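Local coordinates for uncharacterized protein (Vanderwaltozyma polyspora, PDB 5THE) that is a budding-yeast Argonaute that probably binds RNA, represented here by its C-terminal lobe, which carries the Piwi domain, at residues A[8-13]-A[462-467]; A[127-132]-A[166-171]; A[433-438]-A[454-459]. One frame throughout, in Å; residues are numbered along the deposited sequence.

Interaction 1: residues A[8-13]-A[462-467]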
ATOM      1  N   ARG A   8      27.629  -0.493   5.809  1.00 24.37           N
ATOM      2  CA  ARG A   8      27.515  -1.289   4.593  1.00 24.72           C
ATOM      3  C   ARG A   8      28.187  -2.647   4.759  1.00 31.11           C
ATOM      4  O   ARG A   8      29.312  -2.735   5.253  1.00 31.85           O
ATOM      5  CB  ARG A   8      28.146  -0.540   3.424  1.00 26.48           C
ATOM      6  CG  ARG A   8      28.280  -1.362   2.164  1.00 22.91           C
ATOM      7  CD  ARG A   8      28.795  -0.506   0.958  1.00 22.76           C
ATOM      8  NE  ARG A   8      27.922   0.637   0.657  1.00 20.84           N
ATOM      9  CZ  ARG A   8      26.740   0.527   0.050  1.00 23.02           C
ATOM     10  NH1 ARG A   8      26.303  -0.671  -0.321  1.00 20.41           N
ATOM     11  NH2 ARG A   8      26.001   1.611  -0.197  1.00 21.01           N
ATOM     12  N   HIS A   9      27.497  -3.713   4.346  1.00 40.47           N
ATOM     13  CA  HIS A   9      28.098  -5.048   4.386  1.00 50.07           C
ATOM     14  C   HIS A   9      28.937  -5.325   3.139  1.00 40.95           C
ATOM     15  O   HIS A   9      30.079  -5.786   3.224  1.00 37.40           O
ATOM     16  CB  HIS A   9      27.019  -6.137   4.497  1.00 52.21           C
ATOM     17  CG  HIS A   9      26.060  -5.952   5.628  1.00 57.52           C
ATOM     18  ND1 HIS A   9      24.930  -6.729   5.769  1.00 60.34           N
ATOM     19  CD2 HIS A   9      26.061  -5.095   6.677  1.00 62.94           C
ATOM     20  CE1 HIS A   9      24.273  -6.357   6.853  1.00 60.80           C
ATOM     21  NE2 HIS A   9      24.938  -5.367   7.422  1.00 65.73           N
ATOM     22  N   ASP A  10      28.375  -5.032   1.984  1.00 30.23           N
ATOM     23  CA  ASP A  10      28.889  -5.455   0.696  1.00 21.76           C
ATOM     24  C   ASP A  10      28.199  -4.594  -0.358  1.00 26.24           C
ATOM     25  O   ASP A  10      27.499  -3.628  -0.029  1.00 29.46           O
ATOM     26  CB  ASP A  10      28.640  -6.949   0.492  1.00 25.51           C
ATOM     27  CG  ASP A  10      27.146  -7.297   0.434  1.00 31.18           C
ATOM     28  OD1 ASP A  10      26.294  -6.433   0.720  1.00 32.59           O
ATOM     29  OD2 ASP A  10      26.827  -8.455   0.093  1.00 42.35           O
ATOM     30  N   TYR A  11      28.387  -4.956  -1.619  1.00 27.80           N
ATOM     31  CA  TYR A  11      27.696  -4.361  -2.748  1.00 29.18           C
ATOM     32  C   TYR A  11      26.959  -5.469  -3.487  1.00 28.91           C
ATOM     33  O   TYR A  11      27.325  -6.640  -3.399  1.00 28.71           O
ATOM     34  CB  TYR A  11      28.680  -3.650  -3.699  1.00 23.08           C
ATOM     35  CG  TYR A  11      29.332  -2.437  -3.083  1.00 29.54           C
ATOM     36  CD1 TYR A  11      28.711  -1.197  -3.128  1.00 27.96           C
ATOM     37  CD2 TYR A  11      30.556  -2.536  -2.431  1.00 31.80           C
ATOM     38  CE1 TYR A  11      29.298  -0.086  -2.560  1.00 28.04           C
ATOM     39  CE2 TYR A  11      31.153  -1.427  -1.869  1.00 25.28           C
ATOM     40  CZ  TYR A  11      30.523  -0.214  -1.941  1.00 29.82           C
ATOM     41  OH  TYR A  11      31.113   0.877  -1.369  1.00 36.11           O
ATOM     42  N   GLY A  12      25.918  -5.101  -4.226  1.00 26.16           N
ATOM     43  CA  GLY A  12      25.219  -6.085  -5.024  1.00 22.85           C
ATOM     44  C   GLY A  12      26.017  -6.520  -6.241  1.00 24.16           C
ATOM     45  O   GLY A  12      26.913  -5.829  -6.736  1.00 27.45           O
ATOM     46  N   THR A  13      25.665  -7.697  -6.750  1.00 27.77           N
ATOM     47  CA  THR A  13      26.371  -8.290  -7.882  1.00 28.70           C
ATOM     48  C   THR A  13      25.467  -8.722  -9.019  1.00 27.19           C
ATOM     49  O   THR A  13      25.970  -8.929 -10.131  1.00 27.92           O
ATOM     50  CB  THR A  13      27.184  -9.528  -7.447  1.00 27.67           C
ATOM     51  OG1 THR A  13      26.290 -10.588  -7.089  1.00 25.36           O
ATOM     52  CG2 THR A  13      28.125  -9.216  -6.261  1.00 29.31           C
ATOM     53  N   GLN A 462      21.680 -10.915   8.739  1.00 26.77           N
ATOM     54  CA  GLN A 462      22.821 -11.302   7.898  1.00 32.51           C
ATOM     55  C   GLN A 462      22.494 -11.110   6.419  1.00 33.98           C
ATOM     56  O   GLN A 462      22.731 -11.991   5.583  1.00 32.60           O
ATOM     57  CB  GLN A 462      23.257 -12.751   8.154  1.00 39.14           C
ATOM     58  CG  GLN A 462      23.818 -13.031   9.532  1.00 46.39           C
ATOM     59  CD  GLN A 462      22.736 -13.311  10.567  1.00 51.90           C
ATOM     60  OE1 GLN A 462      21.793 -14.077  10.317  1.00 47.84           O
ATOM     61  NE2 GLN A 462      22.864 -12.684  11.736  1.00 46.98           N
ATOM     62  N   SER A 463      21.930  -9.951   6.103  1.00 25.93           N
ATOM     63  CA  SER A 463      21.425  -9.685   4.763  1.00 32.41           C
ATOM     64  C   SER A 463      22.533  -9.136   3.879  1.00 29.04           C
ATOM     65  O   SER A 463      23.270  -8.236   4.285  1.00 30.02           O
ATOM     66  CB  SER A 463      20.270  -8.691   4.816  1.00 25.44           C
ATOM     67  OG  SER A 463      19.287  -9.133   5.727  1.00 38.58           O
ATOM     68  N   THR A 464      22.629  -9.663   2.668  1.00 24.63           N
ATOM     69  CA  THR A 464      23.537  -9.135   1.663  1.00 24.31           C
ATOM     70  C   THR A 464      22.820  -8.101   0.803  1.00 23.58           C
ATOM     71  O   THR A 464      21.590  -8.054   0.749  1.00 26.97           O
ATOM     72  CB  THR A 464      24.054 -10.247   0.755  1.00 26.23           C
ATOM     73  OG1 THR A 464      22.946 -10.791   0.028  1.00 23.40           O
ATOM     74  CG2 THR A 464      24.755 -11.342   1.557  1.00 23.59           C
ATOM     75  N   SER A 465      23.608  -7.278   0.107  1.00 23.26           N
ATOM     76  CA  SER A 465      23.009  -6.319  -0.814  1.00 25.59           C
ATOM     77  C   SER A 465      22.109  -7.011  -1.833  1.00 22.63           C
ATOM     78  O   SER A 465      21.013  -6.528  -2.123  1.00 22.99           O
ATOM     79  CB  SER A 465      24.087  -5.510  -1.526  1.00 22.49           C
ATOM     80  OG  SER A 465      24.685  -4.588  -0.636  1.00 27.99           O
ATOM     81  N   ASP A 466      22.558  -8.146  -2.388  1.00 23.99           N
ATOM     82  CA  ASP A 466      21.741  -8.835  -3.397  1.00 25.26           C
ATOM     83  C   ASP A 466      20.408  -9.292  -2.827  1.00 23.51           C
ATOM     84  O   ASP A 466      19.366  -9.202  -3.497  1.00 27.17           O
ATOM     85  CB  ASP A 466      22.465 -10.057  -3.975  1.00 21.66           C
ATOM     86  CG  ASP A 466      23.563  -9.709  -4.980  1.00 26.82           C
ATOM     87  OD1 ASP A 466      24.602 -10.386  -4.935  1.00 23.93           O
ATOM     88  OD2 ASP A 466      23.404  -8.773  -5.798  1.00 26.42           O
ATOM     89  N   TYR A 467      20.415  -9.833  -1.608  1.00 26.75           N
ATOM     90  CA  TYR A 467      19.183 -10.262  -0.964  1.00 22.86           C
ATOM     91  C   TYR A 467      18.247  -9.077  -0.721  1.00 25.74           C
ATOM     92  O   TYR A 467      17.061  -9.108  -1.088  1.00 18.88           O
ATOM     93  CB  TYR A 467      19.512 -10.979   0.347  1.00 23.45           C
ATOM     94  CG  TYR A 467      18.295 -11.302   1.185  1.00 29.93           C
ATOM     95  CD1 TYR A 467      17.432 -12.323   0.809  1.00 29.73           C
ATOM     96  CD2 TYR A 467      17.997 -10.574   2.334  1.00 28.55           C
ATOM     97  CE1 TYR A 467      16.308 -12.622   1.544  1.00 29.28           C
ATOM     98  CE2 TYR A 467      16.865 -10.872   3.087  1.00 33.52           C
ATOM     99  CZ  TYR A 467      16.039 -11.917   2.686  1.00 35.89           C
ATOM    100  OH  TYR A 467      14.899 -12.236   3.388  1.00 41.71           O
TER
HETATM  101  O   HOH W   1      24.239  -2.092  -1.653  1.00 23.62           O
HETATM  102  O   HOH W   2      25.389  -8.872  -2.211  1.00 24.90           O
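Thr13 is gripped by the carboxylate of Asp466 through two bonds: Thr13 N donates to Asp466 OD2 at 2.7 Å, almost straight at 168°, and Thr13 OG1 gives its proton to Asp466 OD1 at 2.7 Å. Both donors come from the syn side, slightly out of the carboxylate plane. Asp10 grips the start of helix 465-475 differently, with both donors of Ser465 on the single oxygen OD1: Ser465 N at 2.9 Å on the syn lone pair and Ser465 OG at 2.8 Å from above the plane. A water bridges Asp10 OD2, Tyr11 O and Asp466 N. With CG between its backbone N and carbonyl carbon, chi1 64° puts the Asp10 carboxylate against Ser465. Farther out, His9 ND1 donates to Ser463 O at 2.7 Å, the oxygen lying near the ring plane at its edge. The packing is close round Ser465, whose CB lies 3.3 Å from Gly12 N. With an alanine in place of Asp10, Ser465 N and OG would probably lose their shared acceptor and the bridging water one of its partners. Two carboxylates at the N-terminal turn, whose N-cap is Thr464, probably interact favourably with the helix dipole while tying down the N-terminal segment.

Interaction 2: residues A[127-132]-A[166-171]; sequences NQFGPP and ETSPGE
Glu166 meets Pro132 through its backbone: Pro132 CA makes a bent C-H...O contact with Glu166 O, 3.5 Å away, and a backbone hydrogen bond between Glu166 and Ile133 continues the pairing of the two segments. Ser168 is the N-cap of helix 169-179. Its OG, turned between the backbone N and the carbonyl carbon (chi1 73°), accepts from Glu171 N at 3.1 Å, and its CB sits 3.4 Å from Gln128 O. A water accepts from Ser168 N and donates to Gly130 O and Glu171 OE1, so the capping turn and the loop share one solvent molecule. Pro169 lays its ring beside the extended side chain of Gln128, with CG 3.6 Å from Gln128 NE2. Gly170 comes closest to the loop backbone. Its N donates to Gln128 O at 2.9 Å, reaching the oxygen from well above the carbonyl plane, and its CA lies 3.2 Å from Asn127 O, where a beta carbon would collide with Phe129 CA. Glu171 CB lies 3.9 Å from Phe129 CE2, the two side chains crossing at a slant. The Phe129 ring meets Gly170 with its edge, Gly170 C and O lying near the ring plane, and its other neighbours include Leu203 of helix 197-210. The carboxylate of Glu171, carried on an extended chain, pairs with Arg202 of that helix. The whole is a capped helix start laid against the loop that leaves strand 124-127. That strand belongs to a parallel sheet, consistent with the Rossmann-like MID domain of Argonautes, in which helices connect and flank a parallel sheet.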
ATOM      1  N   ASN A 127     -29.181  13.067  -0.965  1.00 33.07           N
ATOM      2  CA  ASN A 127     -28.988  14.492  -1.181  1.00 29.53           C
ATOM      3  C   ASN A 127     -28.456  15.138   0.087  1.00 30.74           C
ATOM      4  O   ASN A 127     -28.608  14.599   1.182  1.00 30.12           O
ATOM      5  CB  ASN A 127     -30.302  15.163  -1.590  1.00 34.48           C
ATOM      6  CG  ASN A 127     -30.784  14.708  -2.939  1.00 36.09           C
ATOM      7  OD1 ASN A 127     -30.054  14.791  -3.922  1.00 35.90           O
ATOM      8  ND2 ASN A 127     -32.019  14.216  -3.000  1.00 36.34           N
ATOM      9  N   GLN A 128     -27.824  16.306  -0.081  1.00 24.22           N
ATOM     10  CA  GLN A 128     -27.434  17.153   1.039  1.00 30.05           C
ATOM     11  C   GLN A 128     -26.515  16.422   2.006  1.00 35.96           C
ATOM     12  O   GLN A 128     -26.607  16.596   3.222  1.00 33.69           O
ATOM     13  CB  GLN A 128     -28.663  17.687   1.776  1.00 34.26           C
ATOM     14  CG  GLN A 128     -29.618  18.446   0.869  1.00 39.03           C
ATOM     15  CD  GLN A 128     -30.743  19.110   1.640  1.00 51.06           C
ATOM     16  OE1 GLN A 128     -30.921  20.325   1.575  1.00 58.91           O
ATOM     17  NE2 GLN A 128     -31.508  18.316   2.368  1.00 47.22           N
ATOM     18  N   PHE A 129     -25.624  15.590   1.474  1.00 34.00           N
ATOM     19  CA  PHE A 129     -24.599  14.978   2.299  1.00 29.49           C
ATOM     20  C   PHE A 129     -23.360  15.862   2.299  1.00 26.18           C
ATOM     21  O   PHE A 129     -22.901  16.310   1.240  1.00 30.65           O
ATOM     22  CB  PHE A 129     -24.239  13.570   1.820  1.00 28.97           C
ATOM     23  CG  PHE A 129     -23.138  12.948   2.625  1.00 28.97           C
ATOM     24  CD1 PHE A 129     -21.802  13.180   2.297  1.00 21.57           C
ATOM     25  CD2 PHE A 129     -23.434  12.168   3.738  1.00 31.44           C
ATOM     26  CE1 PHE A 129     -20.777  12.639   3.061  1.00 26.26           C
ATOM     27  CE2 PHE A 129     -22.415  11.613   4.508  1.00 34.42           C
ATOM     28  CZ  PHE A 129     -21.084  11.844   4.168  1.00 31.07           C
ATOM     29  N   GLY A 130     -22.815  16.099   3.482  1.00 32.99           N
ATOM     30  CA  GLY A 130     -21.626  16.900   3.620  1.00 33.81           C
ATOM     31  C   GLY A 130     -21.186  16.967   5.064  1.00 36.62           C
ATOM     32  O   GLY A 130     -21.782  16.344   5.955  1.00 36.78           O
ATOM     33  N   PRO A 131     -20.126  17.729   5.324  1.00 35.03           N
ATOM     34  CA  PRO A 131     -19.693  17.920   6.700  1.00 37.98           C
ATOM     35  C   PRO A 131     -20.793  18.561   7.520  1.00 37.49           C
ATOM     36  O   PRO A 131     -21.669  19.262   6.978  1.00 37.48           O
ATOM     37  CB  PRO A 131     -18.476  18.850   6.560  1.00 32.27           C
ATOM     38  CG  PRO A 131     -18.661  19.518   5.255  1.00 36.01           C
ATOM     39  CD  PRO A 131     -19.328  18.516   4.374  1.00 32.20           C
ATOM     40  N   PRO A 132     -20.793  18.343   8.832  1.00 34.75           N
ATOM     41  CA  PRO A 132     -21.733  19.057   9.704  1.00 39.59           C
ATOM     42  C   PRO A 132     -21.641  20.566   9.496  1.00 33.43           C
ATOM     43  O   PRO A 132     -20.569  21.116   9.246  1.00 35.04           O
ATOM     44  CB  PRO A 132     -21.285  18.653  11.115  1.00 34.62           C
ATOM     45  CG  PRO A 132     -20.523  17.354  10.924  1.00 33.73           C
ATOM     46  CD  PRO A 132     -19.847  17.501   9.589  1.00 34.09           C
ATOM     47  N   GLU A 166     -24.986  21.133  13.201  1.00 44.15           N
ATOM     48  CA  GLU A 166     -26.090  20.246  12.879  1.00 48.95           C
ATOM     49  C   GLU A 166     -25.624  19.265  11.808  1.00 41.87           C
ATOM     50  O   GLU A 166     -24.959  19.655  10.838  1.00 39.61           O
ATOM     51  CB  GLU A 166     -27.342  21.030  12.457  1.00 58.90           C
ATOM     52  CG  GLU A 166     -27.611  21.192  10.976  1.00 73.79           C
ATOM     53  CD  GLU A 166     -28.982  21.802  10.713  1.00 85.02           C
ATOM     54  OE1 GLU A 166     -29.849  21.113  10.127  1.00 88.39           O
ATOM     55  OE2 GLU A 166     -29.199  22.969  11.110  1.00 88.40           O
ATOM     56  N   THR A 167     -25.895  17.987  12.047  1.00 44.69           N
ATOM     57  CA  THR A 167     -25.549  16.936  11.104  1.00 43.28           C
ATOM     58  C   THR A 167     -26.285  17.161   9.791  1.00 46.68           C
ATOM     59  O   THR A 167     -27.484  17.456   9.789  1.00 48.45           O
ATOM     60  CB  THR A 167     -25.918  15.581  11.708  1.00 41.24           C
ATOM     61  OG1 THR A 167     -25.219  15.413  12.946  1.00 42.46           O
ATOM     62  CG2 THR A 167     -25.574  14.424  10.766  1.00 42.34           C
ATOM     63  N   SER A 168     -25.567  17.033   8.677  1.00 43.93           N
ATOM     64  CA  SER A 168     -26.191  17.242   7.382  1.00 34.12           C
ATOM     65  C   SER A 168     -27.352  16.264   7.207  1.00 33.75           C
ATOM     66  O   SER A 168     -27.338  15.163   7.763  1.00 32.10           O
ATOM     67  CB  SER A 168     -25.179  17.074   6.247  1.00 32.89           C
ATOM     68  OG  SER A 168     -24.827  15.711   6.035  1.00 32.83           O
ATOM     69  N   PRO A 169     -28.390  16.656   6.468  1.00 35.38           N
ATOM     70  CA  PRO A 169     -29.507  15.723   6.244  1.00 32.69           C
ATOM     71  C   PRO A 169     -29.070  14.467   5.520  1.00 37.22           C
ATOM     72  O   PRO A 169     -29.619  13.385   5.773  1.00 36.59           O
ATOM     73  CB  PRO A 169     -30.495  16.547   5.404  1.00 30.90           C
ATOM     74  CG  PRO A 169     -30.107  17.983   5.648  1.00 26.46           C
ATOM     75  CD  PRO A 169     -28.629  17.982   5.874  1.00 29.25           C
ATOM     76  N   GLY A 170     -28.090  14.579   4.617  1.00 31.28           N
ATOM     77  CA  GLY A 170     -27.593  13.397   3.940  1.00 29.84           C
ATOM     78  C   GLY A 170     -26.925  12.425   4.891  1.00 28.56           C
ATOM     79  O   GLY A 170     -27.112  11.209   4.784  1.00 30.39           O
ATOM     80  N   GLU A 171     -26.128  12.942   5.832  1.00 26.33           N
ATOM     81  CA  GLU A 171     -25.493  12.044   6.790  1.00 30.55           C
ATOM     82  C   GLU A 171     -26.536  11.350   7.660  1.00 37.49           C
ATOM     83  O   GLU A 171     -26.382  10.173   8.010  1.00 34.48           O
ATOM     84  CB  GLU A 171     -24.484  12.795   7.653  1.00 26.11           C
ATOM     85  CG  GLU A 171     -23.947  11.936   8.786  1.00 34.14           C
ATOM     86  CD  GLU A 171     -22.708  12.505   9.465  1.00 38.57           C
ATOM     87  OE1 GLU A 171     -22.026  13.377   8.882  1.00 45.36           O
ATOM     88  OE2 GLU A 171     -22.405  12.055  10.581  1.00 39.10           O
TER
HETATM   89  O   HOH W   3     -23.030  15.716   8.470  1.00 35.56           O

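Interaction 3: residues A[433-438]-A[454-459]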
ATOM      1  N   ALA A 433      30.309   4.054   3.474  1.00 29.74           N
ATOM      2  CA  ALA A 433      30.209   3.542   4.841  1.00 31.48           C
ATOM      3  C   ALA A 433      28.803   3.043   5.164  1.00 31.35           C
ATOM      4  O   ALA A 433      28.643   2.050   5.881  1.00 31.89           O
ATOM      5  CB  ALA A 433      30.621   4.620   5.849  1.00 30.87           C
ATOM      6  N   HIS A 434      27.777   3.711   4.664  1.00 27.05           N
ATOM      7  CA  HIS A 434      26.424   3.308   5.001  1.00 26.82           C
ATOM      8  C   HIS A 434      25.843   2.403   3.918  1.00 23.45           C
ATOM      9  O   HIS A 434      26.341   2.327   2.795  1.00 25.23           O
ATOM     10  CB  HIS A 434      25.556   4.537   5.247  1.00 37.30           C
ATOM     11  CG  HIS A 434      25.878   5.225   6.537  1.00 59.90           C
ATOM     12  ND1 HIS A 434      26.192   6.566   6.616  1.00 67.32           N
ATOM     13  CD2 HIS A 434      25.961   4.744   7.802  1.00 71.76           C
ATOM     14  CE1 HIS A 434      26.437   6.884   7.874  1.00 72.50           C
ATOM     15  NE2 HIS A 434      26.304   5.797   8.615  1.00 76.69           N
ATOM     16  N   PHE A 435      24.785   1.696   4.289  1.00 25.18           N
ATOM     17  CA  PHE A 435      24.243   0.594   3.503  1.00 27.99           C
ATOM     18  C   PHE A 435      23.045   1.119   2.709  1.00 23.51           C
ATOM     19  O   PHE A 435      21.889   0.881   3.047  1.00 28.84           O
ATOM     20  CB  PHE A 435      23.868  -0.558   4.454  1.00 29.51           C
ATOM     21  CG  PHE A 435      23.653  -1.892   3.775  1.00 31.39           C
ATOM     22  CD1 PHE A 435      23.649  -2.006   2.399  1.00 34.69           C
ATOM     23  CD2 PHE A 435      23.456  -3.038   4.536  1.00 33.33           C
ATOM     24  CE1 PHE A 435      23.444  -3.229   1.797  1.00 36.98           C
ATOM     25  CE2 PHE A 435      23.258  -4.267   3.937  1.00 32.38           C
ATOM     26  CZ  PHE A 435      23.249  -4.361   2.568  1.00 35.64           C
ATOM     27  N   ASP A 436      23.329   1.852   1.634  1.00 27.86           N
ATOM     28  CA  ASP A 436      22.256   2.421   0.832  1.00 27.16           C
ATOM     29  C   ASP A 436      22.380   2.011  -0.634  1.00 26.65           C
ATOM     30  O   ASP A 436      23.437   1.580  -1.113  1.00 20.09           O
ATOM     31  CB  ASP A 436      22.192   3.956   0.973  1.00 20.97           C
ATOM     32  CG  ASP A 436      23.352   4.668   0.277  1.00 29.79           C
ATOM     33  OD1 ASP A 436      24.506   4.213   0.391  1.00 27.32           O
ATOM     34  OD2 ASP A 436      23.104   5.699  -0.378  1.00 30.13           O
ATOM     35  N   PHE A 437      21.253   2.105  -1.333  1.00 25.06           N
ATOM     36  CA  PHE A 437      21.202   1.779  -2.751  1.00 24.14           C
ATOM     37  C   PHE A 437      19.962   2.436  -3.335  1.00 22.73           C
ATOM     38  O   PHE A 437      19.008   2.748  -2.621  1.00 22.67           O
ATOM     39  CB  PHE A 437      21.207   0.261  -3.001  1.00 20.23           C
ATOM     40  CG  PHE A 437      20.187  -0.500  -2.213  1.00 22.53           C
ATOM     41  CD1 PHE A 437      18.884  -0.618  -2.668  1.00 21.47           C
ATOM     42  CD2 PHE A 437      20.535  -1.118  -1.023  1.00 23.23           C
ATOM     43  CE1 PHE A 437      17.944  -1.323  -1.949  1.00 22.30           C
ATOM     44  CE2 PHE A 437      19.595  -1.832  -0.288  1.00 27.15           C
ATOM     45  CZ  PHE A 437      18.295  -1.930  -0.751  1.00 25.50           C
ATOM     46  N   PHE A 438      20.014   2.689  -4.636  1.00 22.63           N
ATOM     47  CA  PHE A 438      18.863   3.177  -5.381  1.00 23.22           C
ATOM     48  C   PHE A 438      18.286   2.030  -6.189  1.00 23.39           C
ATOM     49  O   PHE A 438      19.033   1.212  -6.735  1.00 19.35           O
ATOM     50  CB  PHE A 438      19.239   4.300  -6.352  1.00 22.37           C
ATOM     51  CG  PHE A 438      19.687   5.572  -5.700  1.00 22.44           C
ATOM     52  CD1 PHE A 438      21.004   5.735  -5.298  1.00 20.89           C
ATOM     53  CD2 PHE A 438      18.799   6.632  -5.548  1.00 23.99           C
ATOM     54  CE1 PHE A 438      21.428   6.914  -4.725  1.00 24.51           C
ATOM     55  CE2 PHE A 438      19.218   7.827  -4.979  1.00 26.78           C
ATOM     56  CZ  PHE A 438      20.530   7.972  -4.570  1.00 25.31           C
ATOM     57  N   TYR A 454      17.041   3.746  -0.845  1.00 21.66           N
ATOM     58  CA  TYR A 454      16.867   2.825   0.261  1.00 21.91           C
ATOM     59  C   TYR A 454      18.081   2.873   1.171  1.00 24.63           C
ATOM     60  O   TYR A 454      19.218   2.976   0.698  1.00 22.71           O
ATOM     61  CB  TYR A 454      16.715   1.381  -0.213  1.00 19.31           C
ATOM     62  CG  TYR A 454      15.548   1.061  -1.098  1.00 22.00           C
ATOM     63  CD1 TYR A 454      15.620   1.248  -2.478  1.00 25.41           C
ATOM     64  CD2 TYR A 454      14.389   0.508  -0.566  1.00 22.23           C
ATOM     65  CE1 TYR A 454      14.549   0.917  -3.295  1.00 25.99           C
ATOM     66  CE2 TYR A 454      13.315   0.179  -1.370  1.00 25.33           C
ATOM     67  CZ  TYR A 454      13.399   0.373  -2.735  1.00 28.77           C
ATOM     68  OH  TYR A 454      12.321   0.033  -3.544  1.00 29.80           O
ATOM     69  N   TRP A 455      17.843   2.730   2.467  1.00 20.48           N
ATOM     70  CA  TRP A 455      18.918   2.522   3.424  1.00 24.68           C
ATOM     71  C   TRP A 455      18.574   1.331   4.303  1.00 25.40           C
ATOM     72  O   TRP A 455      17.497   1.292   4.896  1.00 23.51           O
ATOM     73  CB  TRP A 455      19.135   3.761   4.293  1.00 25.91           C
ATOM     74  CG  TRP A 455      19.328   5.043   3.520  1.00 33.46           C
ATOM     75  CD1 TRP A 455      18.388   5.715   2.762  1.00 40.55           C
ATOM     76  CD2 TRP A 455      20.513   5.826   3.467  1.00 34.84           C
ATOM     77  NE1 TRP A 455      18.935   6.863   2.233  1.00 37.87           N
ATOM     78  CE2 TRP A 455      20.237   6.958   2.656  1.00 34.09           C
ATOM     79  CE3 TRP A 455      21.785   5.689   4.028  1.00 32.08           C
ATOM     80  CZ2 TRP A 455      21.192   7.934   2.388  1.00 47.07           C
ATOM     81  CZ3 TRP A 455      22.736   6.667   3.760  1.00 46.31           C
ATOM     82  CH2 TRP A 455      22.433   7.776   2.946  1.00 52.19           C
ATOM     83  N   CYS A 456      19.482   0.366   4.397  1.00 24.14           N
ATOM     84  CA  CYS A 456      19.390  -0.601   5.479  1.00 24.31           C
ATOM     85  C   CYS A 456      19.975   0.058   6.726  1.00 27.48           C
ATOM     86  O   CYS A 456      21.185   0.300   6.796  1.00 27.31           O
ATOM     87  CB  CYS A 456      20.123  -1.893   5.143  1.00 23.76           C
ATOM     88  SG  CYS A 456      20.005  -3.097   6.514  1.00 27.52           S
ATOM     89  N   LEU A 457      19.117   0.373   7.696  1.00 24.00           N
ATOM     90  CA  LEU A 457      19.537   1.040   8.921  1.00 27.97           C
ATOM     91  C   LEU A 457      19.878   0.059  10.034  1.00 29.90           C
ATOM     92  O   LEU A 457      20.593   0.425  10.978  1.00 24.51           O
ATOM     93  CB  LEU A 457      18.430   1.977   9.412  1.00 26.50           C
ATOM     94  CG  LEU A 457      17.929   3.085   8.472  1.00 27.65           C
ATOM     95  CD1 LEU A 457      16.904   3.974   9.180  1.00 25.18           C
ATOM     96  CD2 LEU A 457      19.086   3.916   7.973  1.00 19.89           C
ATOM     97  N   TYR A 458      19.386  -1.174   9.951  1.00 24.19           N
ATOM     98  CA  TYR A 458      19.580  -2.139  11.023  1.00 23.99           C
ATOM     99  C   TYR A 458      19.308  -3.518  10.462  1.00 27.96           C
ATOM    100  O   TYR A 458      18.361  -3.699   9.705  1.00 29.27           O
ATOM    101  CB  TYR A 458      18.648  -1.879  12.206  1.00 22.60           C
ATOM    102  CG  TYR A 458      19.140  -2.474  13.506  1.00 27.07           C
ATOM    103  CD1 TYR A 458      20.283  -1.975  14.116  1.00 34.24           C
ATOM    104  CD2 TYR A 458      18.454  -3.519  14.144  1.00 30.53           C
ATOM    105  CE1 TYR A 458      20.744  -2.494  15.325  1.00 39.48           C
ATOM    106  CE2 TYR A 458      18.910  -4.049  15.367  1.00 30.36           C
ATOM    107  CZ  TYR A 458      20.062  -3.523  15.944  1.00 38.90           C
ATOM    108  OH  TYR A 458      20.560  -3.999  17.140  1.00 45.68           O
ATOM    109  N   ASP A 459      20.129  -4.492  10.829  1.00 27.67           N
ATOM    110  CA  ASP A 459      19.956  -5.805  10.230  1.00 21.32           C
ATOM    111  C   ASP A 459      20.520  -6.850  11.188  1.00 27.05           C
ATOM    112  O   ASP A 459      21.738  -6.961  11.338  1.00 29.09           O
ATOM    113  CB  ASP A 459      20.626  -5.871   8.856  1.00 22.14           C
ATOM    114  CG  ASP A 459      20.608  -7.232   8.279  1.00 31.15           C
ATOM    115  OD1 ASP A 459      21.634  -7.660   7.725  1.00 34.66           O
ATOM    116  OD2 ASP A 459      19.560  -7.881   8.389  1.00 30.72           O
TER
HETATM  117  O   HOH W   4      23.158   2.132   6.809  1.00 29.37           O
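Phe437 and Tyr454 form a hydrogen-bonded pair in an antiparallel beta hairpin, strands 435-440 and 452-459, within the RNase H-like Piwi domain. Tyr454 CB stands over one face of the Phe437 ring, 3.8 Å from its centroid. The rings themselves are nearly parallel, 24° apart, but displaced so that they barely overlap. Phe437 reaches this place because its CG lies between the backbone N and carbonyl carbon (chi1 51°), swinging the ring across to the other strand. On the same face of the sheet, Phe435 CD2 packs on Cys456 CB at 3.6 Å, while Cys456 SG approaches that ring obliquely. Helix 465-475 covers this side, with Leu468 against Phe435 and Cys472 against Tyr454.

The opposite face carries Asp436 and Trp455, side by side and pointing the same way. Asp436 CB sits over the six-membered ring of the indole, 3.7 Å from its centroid, and His434 CB touches the indole edge at Trp455 CZ3, 3.8 Å away. The carboxylate of Asp436 lies alongside the indole, planes 26° apart; its OD2 is hydrogen-bonded to His453 and its OD1 salt-bridged to Arg8. Farther along the hairpin, a water accepts from Phe435 N at 3.0 Å and donates to Cys456 O at 2.7 Å.

Near the N terminus, segment 8-13 is met by segment 462-467 only after some 450 residues, so interaction 1 closes a loop holding most of the chain and ties the N-terminal stretch to helix 465-475. Interactions 2 and 3 nest inside it, in series. Interaction 2 closes a loop of 33 residues, much of it not modelled, joining the end of strand 124-127 to the start of helix 169-179. Interaction 3 closes the hairpin just before helix 465-475. Interactions 1 and 3 adjoin, their centres about 9 Å apart, joined by a probable hydrogen bond from Arg8 N to Ala433 O. Interaction 2 lies across the chain's centre, centred about 56 Å from interaction 1.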